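Local coordinates for putative tryptophan halogenase (Xanthomonas campestris pv. campestris, PDB 6Y1W), which is thought to act as a flavin-dependent halogenase, probably using FAD to halogenate an aromatic substrate, at residues A86-G91 with G149-L154; S291-Q296 with W407-S412. All blocks are in the same frame, centred on the assembly; numbering follows the deposited sequence.

Interaction 1 (A86-G91 with G149-L154); sequences ATFKVG and GRFAHL
Phe88 and Phe151 lie face on face in an offset stack, ring centroids 4.0 Å apart and planes only 13° from parallel. CE2 of Phe151 sits over the centre of the Phe88 ring, 3.5 Å from Phe88 CD1, whereas Phe88 CG lies toward the rim of the Phe151 ring. The displacement brings the Phe88 methylene over the same face: CB is 3.9 Å from the Phe151 centroid and 11° off the ring normal, a CH-pi contact added to the stack. Phe151 reaches across because its CG stands anti to the backbone N (chi1 -178°).

The aliphatic part is smaller. CG1 of Val90 meets the edge of the Phe151 ring near its plane, 4.0 Å from CD1 of Phe151.

His153 completes an aromatic cluster. Its ring is nearly perpendicular to that of Phe88 but obliquely placed, with His153 NE2 4.2 Å from Phe88 CE1. The polar demand of NE2 is met by a hydrogen bond to Glu77, which probably fixes the turn of the imidazole. Tyr161 sets a further ring edge-to-face with Phe151, and Leu496 and Tyr499 of helix 492-499 also touch Phe88.

The contact joins edge strand 87-89 of a three-stranded antiparallel sheet to the loop after helix 141-148. Lys89, the predicted catalytic lysine, turns away from the loop, and its NZ is hydrogen-bonded to Ser348 OG and Thr62 O. Cohesion between the two segments therefore comes from dispersion and ring stacking on one side of the strand, while the lysine amine has its polar partners elsewhere.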
loop_
_atom_site.group_PDB
_atom_site.type_symbol
_atom_site.label_atom_id
_atom_site.label_comp_id
_atom_site.label_asym_id
_atom_site.label_seq_id
_atom_site.Cartn_x
_atom_site.Cartn_y
_atom_site.Cartn_z
ATOM N N ALA A 86 24.798 -5.691 20.320
ATOM C CA ALA A 86 23.864 -6.219 19.325
ATOM C C ALA A 86 24.507 -7.192 18.346
ATOM O O ALA A 86 25.702 -7.125 18.059
ATOM C CB ALA A 86 23.217 -5.082 18.525
ATOM N N THR A 87 23.684 -8.102 17.808
ATOM C CA THR A 87 24.101 -8.977 16.717
ATOM C C THR A 87 23.118 -8.829 15.563
ATOM O O THR A 87 22.076 -8.180 15.687
ATOM C CB THR A 87 24.177 -10.466 17.153
ATOM O OG1 THR A 87 22.862 -10.929 17.492
ATOM C CG2 THR A 87 25.116 -10.653 18.410
ATOM N N PHE A 88 23.431 -9.457 14.441
ATOM C CA PHE A 88 22.533 -9.387 13.298
ATOM C C PHE A 88 21.503 -10.511 13.316
ATOM O O PHE A 88 21.749 -11.615 13.825
ATOM C CB PHE A 88 23.328 -9.425 11.981
ATOM C CG PHE A 88 24.159 -8.197 11.765
ATOM C CD1 PHE A 88 23.565 -7.014 11.278
ATOM C CD2 PHE A 88 25.509 -8.181 12.073
ATOM C CE1 PHE A 88 24.308 -5.850 11.108
ATOM C CE2 PHE A 88 26.258 -6.999 11.900
ATOM C CZ PHE A 88 25.657 -5.849 11.422
ATOM N N LYS A 89 20.339 -10.214 12.718
ATOM C CA LYS A 89 19.239 -11.166 12.629
ATOM C C LYS A 89 18.755 -11.214 11.199
ATOM O O LYS A 89 18.475 -10.163 10.624
ATOM C CB LYS A 89 18.077 -10.715 13.541
ATOM C CG LYS A 89 16.829 -11.596 13.398
ATOM C CD LYS A 89 15.682 -11.005 14.199
ATOM C CE LYS A 89 14.370 -11.780 13.879
ATOM N NZ LYS A 89 13.161 -10.944 14.316
ATOM N N VAL A 90 18.639 -12.427 10.630
ATOM C CA VAL A 90 18.078 -12.581 9.285
ATOM C C VAL A 90 16.784 -13.379 9.271
ATOM O O VAL A 90 16.205 -13.567 8.193
ATOM C CB VAL A 90 19.093 -13.199 8.305
ATOM C CG1 VAL A 90 20.297 -12.281 8.137
ATOM C CG2 VAL A 90 19.537 -14.591 8.802
ATOM N N GLY A 91 16.304 -13.857 10.420
ATOM C CA GLY A 91 15.078 -14.641 10.404
ATOM C C GLY A 91 14.805 -15.244 11.770
ATOM O O GLY A 91 15.534 -15.004 12.741
ATOM N N GLY A 149 24.857 -19.484 9.476
ATOM C CA GLY A 149 25.462 -18.585 10.460
ATOM C C GLY A 149 26.398 -17.548 9.876
ATOM O O GLY A 149 27.446 -17.237 10.480
ATOM N N ARG A 150 26.045 -16.997 8.723
ATOM C CA ARG A 150 26.866 -16.037 7.994
ATOM C C ARG A 150 26.154 -14.697 7.854
ATOM O O ARG A 150 24.919 -14.635 7.766
ATOM C CB ARG A 150 27.198 -16.582 6.593
ATOM C CG ARG A 150 28.001 -17.868 6.629
ATOM C CD ARG A 150 28.403 -18.284 5.233
ATOM N NE ARG A 150 29.237 -19.482 5.254
ATOM C CZ ARG A 150 30.564 -19.477 5.319
ATOM N NH1 ARG A 150 31.232 -18.331 5.376
ATOM N NH2 ARG A 150 31.225 -20.631 5.336
ATOM N N PHE A 151 26.935 -13.607 7.815
ATOM C CA PHE A 151 26.348 -12.286 7.602
ATOM C C PHE A 151 27.417 -11.312 7.140
ATOM O O PHE A 151 28.504 -11.250 7.737
ATOM C CB PHE A 151 25.686 -11.692 8.866
ATOM C CG PHE A 151 25.059 -10.342 8.599
ATOM C CD1 PHE A 151 23.769 -10.270 8.084
ATOM C CD2 PHE A 151 25.792 -9.163 8.734
ATOM C CE1 PHE A 151 23.212 -9.049 7.763
ATOM C CE2 PHE A 151 25.247 -7.933 8.401
ATOM C CZ PHE A 151 23.943 -7.882 7.898
ATOM N N ALA A 152 27.067 -10.510 6.136
ATOM C CA ALA A 152 27.687 -9.207 5.873
ATOM C C ALA A 152 26.691 -8.385 5.064
ATOM O O ALA A 152 25.756 -8.934 4.498
ATOM C CB ALA A 152 29.031 -9.375 5.128
ATOM N N HIS A 153 26.872 -7.052 5.029
ATOM C CA HIS A 153 26.016 -6.244 4.166
ATOM C C HIS A 153 26.331 -6.541 2.706
ATOM O O HIS A 153 27.474 -6.826 2.349
ATOM C CB HIS A 153 26.210 -4.737 4.384
ATOM C CG HIS A 153 26.032 -4.299 5.796
ATOM N ND1 HIS A 153 27.069 -4.288 6.702
ATOM C CD2 HIS A 153 24.941 -3.866 6.462
ATOM C CE1 HIS A 153 26.626 -3.852 7.869
ATOM N NE2 HIS A 153 25.333 -3.599 7.754
ATOM N N LEU A 154 25.314 -6.439 1.867
ATOM C CA LEU A 154 25.539 -6.563 0.429
ATOM C C LEU A 154 25.181 -5.270 -0.285
ATOM O O LEU A 154 24.346 -4.502 0.202
ATOM C CB LEU A 154 24.717 -7.718 -0.154
ATOM C CG LEU A 154 25.272 -9.107 0.163
ATOM C CD1 LEU A 154 24.315 -10.216 -0.314
ATOM C CD2 LEU A 154 26.658 -9.242 -0.481
#

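Interaction 2 (S291-Q296 with W407-S412); sequences SRYTDQ and WRDCAS. With BUD ((2S,3S)-butane-2,3-diol), chain I.
A very short hydrogen bond, 2.5 Å from Tyr293 OH to Asp409 OD2, carries the whole direct contact between these segments. The phenol hydroxyl is the donor, and the carboxylate accepts with the anti lone pair of OD2, on the side away from OD1. That oxygen lies at the edge of the Tyr293 ring and in its plane, 3.3 Å from CE2 of Tyr293, while the carboxylate plane is turned 65° from the ring. Asp409 CG stands beside its own backbone N (chi1 -70°), a setting that carries OD2 out from the helix to the phenol. Arg292 NH1 remains 6.4 Å from Asp409 OD2, too far for a salt bridge, though its charge may still favour the ionised acid.

The bond bridges the surface loop between strand 283-289 and helix 296-306 to helix 405-412 in the tryptophan halogenase fold. Asp295 is the N-cap of helix 296-306, its side chain capping a backbone N in the first turn; its OD1 is also hydrogen-bonded to Ser298 OG. Phe406 packs edge-to-face with the Tyr293 ring.

Next to the tyrosine, Thr294 lines a pocket holding (2S,3S)-butane-2,3-diol. The diol is hydrogen-bonded to Asp269 OD2 and Ala271 N, and Trp407 NE1 bonds to the backbone O of that same Asp269.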
loop_
_atom_site.group_PDB
_atom_site.type_symbol
_atom_site.label_atom_id
_atom_site.label_comp_id
_atom_site.label_asym_id
_atom_site.label_seq_id
_atom_site.Cartn_x
_atom_site.Cartn_y
_atom_site.Cartn_z
ATOM N N SER A 291 -1.426 -19.398 31.303
ATOM C CA SER A 291 -1.756 -19.782 32.670
ATOM C C SER A 291 -3.019 -20.627 32.730
ATOM O O SER A 291 -3.255 -21.301 33.736
ATOM C CB SER A 291 -1.918 -18.539 33.557
ATOM O OG SER A 291 -3.126 -17.801 33.307
ATOM N N ARG A 292 -3.829 -20.607 31.683
ATOM C CA ARG A 292 -5.032 -21.427 31.645
ATOM C C ARG A 292 -4.739 -22.866 31.247
ATOM O O ARG A 292 -5.602 -23.731 31.422
ATOM C CB ARG A 292 -6.045 -20.780 30.697
ATOM C CG ARG A 292 -6.324 -19.337 31.109
ATOM C CD ARG A 292 -7.468 -18.750 30.334
ATOM N NE ARG A 292 -7.139 -18.678 28.920
ATOM C CZ ARG A 292 -7.620 -19.510 28.003
ATOM N NH1 ARG A 292 -8.463 -20.480 28.353
ATOM N NH2 ARG A 292 -7.259 -19.371 26.737
ATOM N N TYR A 293 -3.537 -23.150 30.759
ATOM C CA TYR A 293 -3.169 -24.491 30.327
ATOM C C TYR A 293 -2.014 -25.100 31.095
ATOM O O TYR A 293 -1.759 -26.298 30.939
ATOM C CB TYR A 293 -2.822 -24.493 28.832
ATOM C CG TYR A 293 -4.010 -24.272 27.950
ATOM C CD1 TYR A 293 -4.423 -22.974 27.611
ATOM C CD2 TYR A 293 -4.704 -25.344 27.401
ATOM C CE1 TYR A 293 -5.485 -22.767 26.798
ATOM C CE2 TYR A 293 -5.800 -25.137 26.555
ATOM C CZ TYR A 293 -6.180 -23.840 26.259
ATOM O OH TYR A 293 -7.259 -23.617 25.456
ATOM N N THR A 294 -1.254 -24.307 31.828
ATOM C CA THR A 294 -0.110 -24.819 32.562
ATOM C C THR A 294 0.182 -23.857 33.697
ATOM O O THR A 294 -0.431 -22.794 33.789
ATOM C CB THR A 294 1.098 -25.003 31.651
ATOM O OG1 THR A 294 1.996 -25.934 32.272
ATOM C CG2 THR A 294 1.794 -23.700 31.483
ATOM N N ASP A 295 1.115 -24.239 34.575
ATOM C CA ASP A 295 1.450 -23.383 35.708
ATOM C C ASP A 295 2.919 -22.963 35.631
ATOM O O ASP A 295 3.690 -23.476 34.820
ATOM C CB ASP A 295 1.130 -24.069 37.043
ATOM C CG ASP A 295 2.095 -25.193 37.395
ATOM O OD1 ASP A 295 2.708 -25.805 36.504
ATOM O OD2 ASP A 295 2.207 -25.486 38.603
ATOM N N GLN A 296 3.278 -21.977 36.455
ATOM C CA GLN A 296 4.625 -21.405 36.396
ATOM C C GLN A 296 5.701 -22.447 36.672
ATOM O O GLN A 296 6.729 -22.500 35.984
ATOM C CB GLN A 296 4.737 -20.245 37.384
ATOM C CG GLN A 296 6.114 -19.621 37.371
ATOM C CD GLN A 296 6.242 -18.501 38.360
ATOM O OE1 GLN A 296 6.203 -17.338 37.989
ATOM N NE2 GLN A 296 6.400 -18.845 39.629
ATOM N N TRP A 407 -2.981 -27.386 21.934
ATOM C CA TRP A 407 -2.908 -27.364 20.472
ATOM C C TRP A 407 -4.244 -27.727 19.817
ATOM O O TRP A 407 -4.566 -27.204 18.748
ATOM C CB TRP A 407 -1.794 -28.291 19.971
ATOM C CG TRP A 407 -0.454 -27.691 20.300
ATOM C CD1 TRP A 407 0.475 -28.177 21.200
ATOM C CD2 TRP A 407 0.085 -26.449 19.798
ATOM N NE1 TRP A 407 1.572 -27.320 21.242
ATOM C CE2 TRP A 407 1.339 -26.251 20.414
ATOM C CE3 TRP A 407 -0.372 -25.501 18.875
ATOM C CZ2 TRP A 407 2.159 -25.140 20.129
ATOM C CZ3 TRP A 407 0.471 -24.368 18.582
ATOM C CH2 TRP A 407 1.695 -24.213 19.224
ATOM N N ARG A 408 -5.004 -28.662 20.396
ATOM C CA ARG A 408 -6.319 -28.958 19.822
ATOM C C ARG A 408 -7.206 -27.728 19.859
ATOM O O ARG A 408 -7.965 -27.469 18.905
ATOM C CB ARG A 408 -6.987 -30.115 20.575
ATOM C CG ARG A 408 -6.284 -31.459 20.334
ATOM C CD ARG A 408 -7.113 -32.625 20.957
ATOM N NE ARG A 408 -7.207 -32.618 22.422
ATOM C CZ ARG A 408 -6.309 -33.118 23.279
ATOM N NH1 ARG A 408 -5.150 -33.634 22.847
ATOM N NH2 ARG A 408 -6.558 -33.091 24.585
ATOM N N ASP A 409 -7.117 -26.957 20.947
ATOM C CA ASP A 409 -7.932 -25.743 21.048
ATOM C C ASP A 409 -7.466 -24.691 20.040
ATOM O O ASP A 409 -8.289 -24.036 19.383
ATOM C CB ASP A 409 -7.886 -25.154 22.461
ATOM C CG ASP A 409 -8.615 -26.019 23.497
ATOM O OD1 ASP A 409 -9.252 -27.046 23.130
ATOM O OD2 ASP A 409 -8.512 -25.674 24.677
ATOM N N CYS A 410 -6.148 -24.545 19.866
ATOM C CA CYS A 410 -5.657 -23.580 18.870
ATOM C C CYS A 410 -6.113 -23.958 17.467
ATOM O O CYS A 410 -6.460 -23.093 16.653
ATOM C CB CYS A 410 -4.118 -23.508 18.890
ATOM S SG CYS A 410 -3.348 -22.754 20.332
ATOM N N ALA A 411 -6.095 -25.255 17.152
ATOM C CA ALA A 411 -6.440 -25.692 15.805
ATOM C C ALA A 411 -7.936 -25.580 15.530
ATOM O O ALA A 411 -8.340 -25.420 14.369
ATOM C CB ALA A 411 -5.953 -27.132 15.603
ATOM N N SER A 412 -8.764 -25.669 16.569
ATOM C CA SER A 412 -10.216 -25.764 16.389
ATOM C C SER A 412 -10.952 -24.455 16.668
ATOM O O SER A 412 -12.141 -24.347 16.331
ATOM C CB SER A 412 -10.767 -26.882 17.296
ATOM O OG SER A 412 -10.776 -26.475 18.652
HETATM C C1 BUD I . 4.621 -25.957 31.029
HETATM O O1 BUD I . 4.306 -27.663 29.433
HETATM C C2 BUD I . 4.132 -26.293 29.635
HETATM O O2 BUD I . 4.830 -26.052 27.364
HETATM C C3 BUD I . 4.994 -25.516 28.635
HETATM C C4 BUD I . 4.530 -24.062 28.582
#

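Interaction 1 and interaction 2 are separate neighbourhoods of one chain, with centres 34 Å apart and nearest atoms about 18 Å apart. They follow in series along the sequence. The first is buried and lies beside the predicted active site: it contains Lys89, and the Val90 side chain is about 12 Å from that of Glu347, a predicted tryptophan-binding residue. The second is at the surface, away from the predicted FAD- and substrate-binding residues, but contributes one lining residue, Thr294, to a butanediol pocket. A bound butanediol also lies about 11 Å from the Val90 side chain, and the Tyr293 side chain is about 12 Å from a diol other than the one beside Thr294.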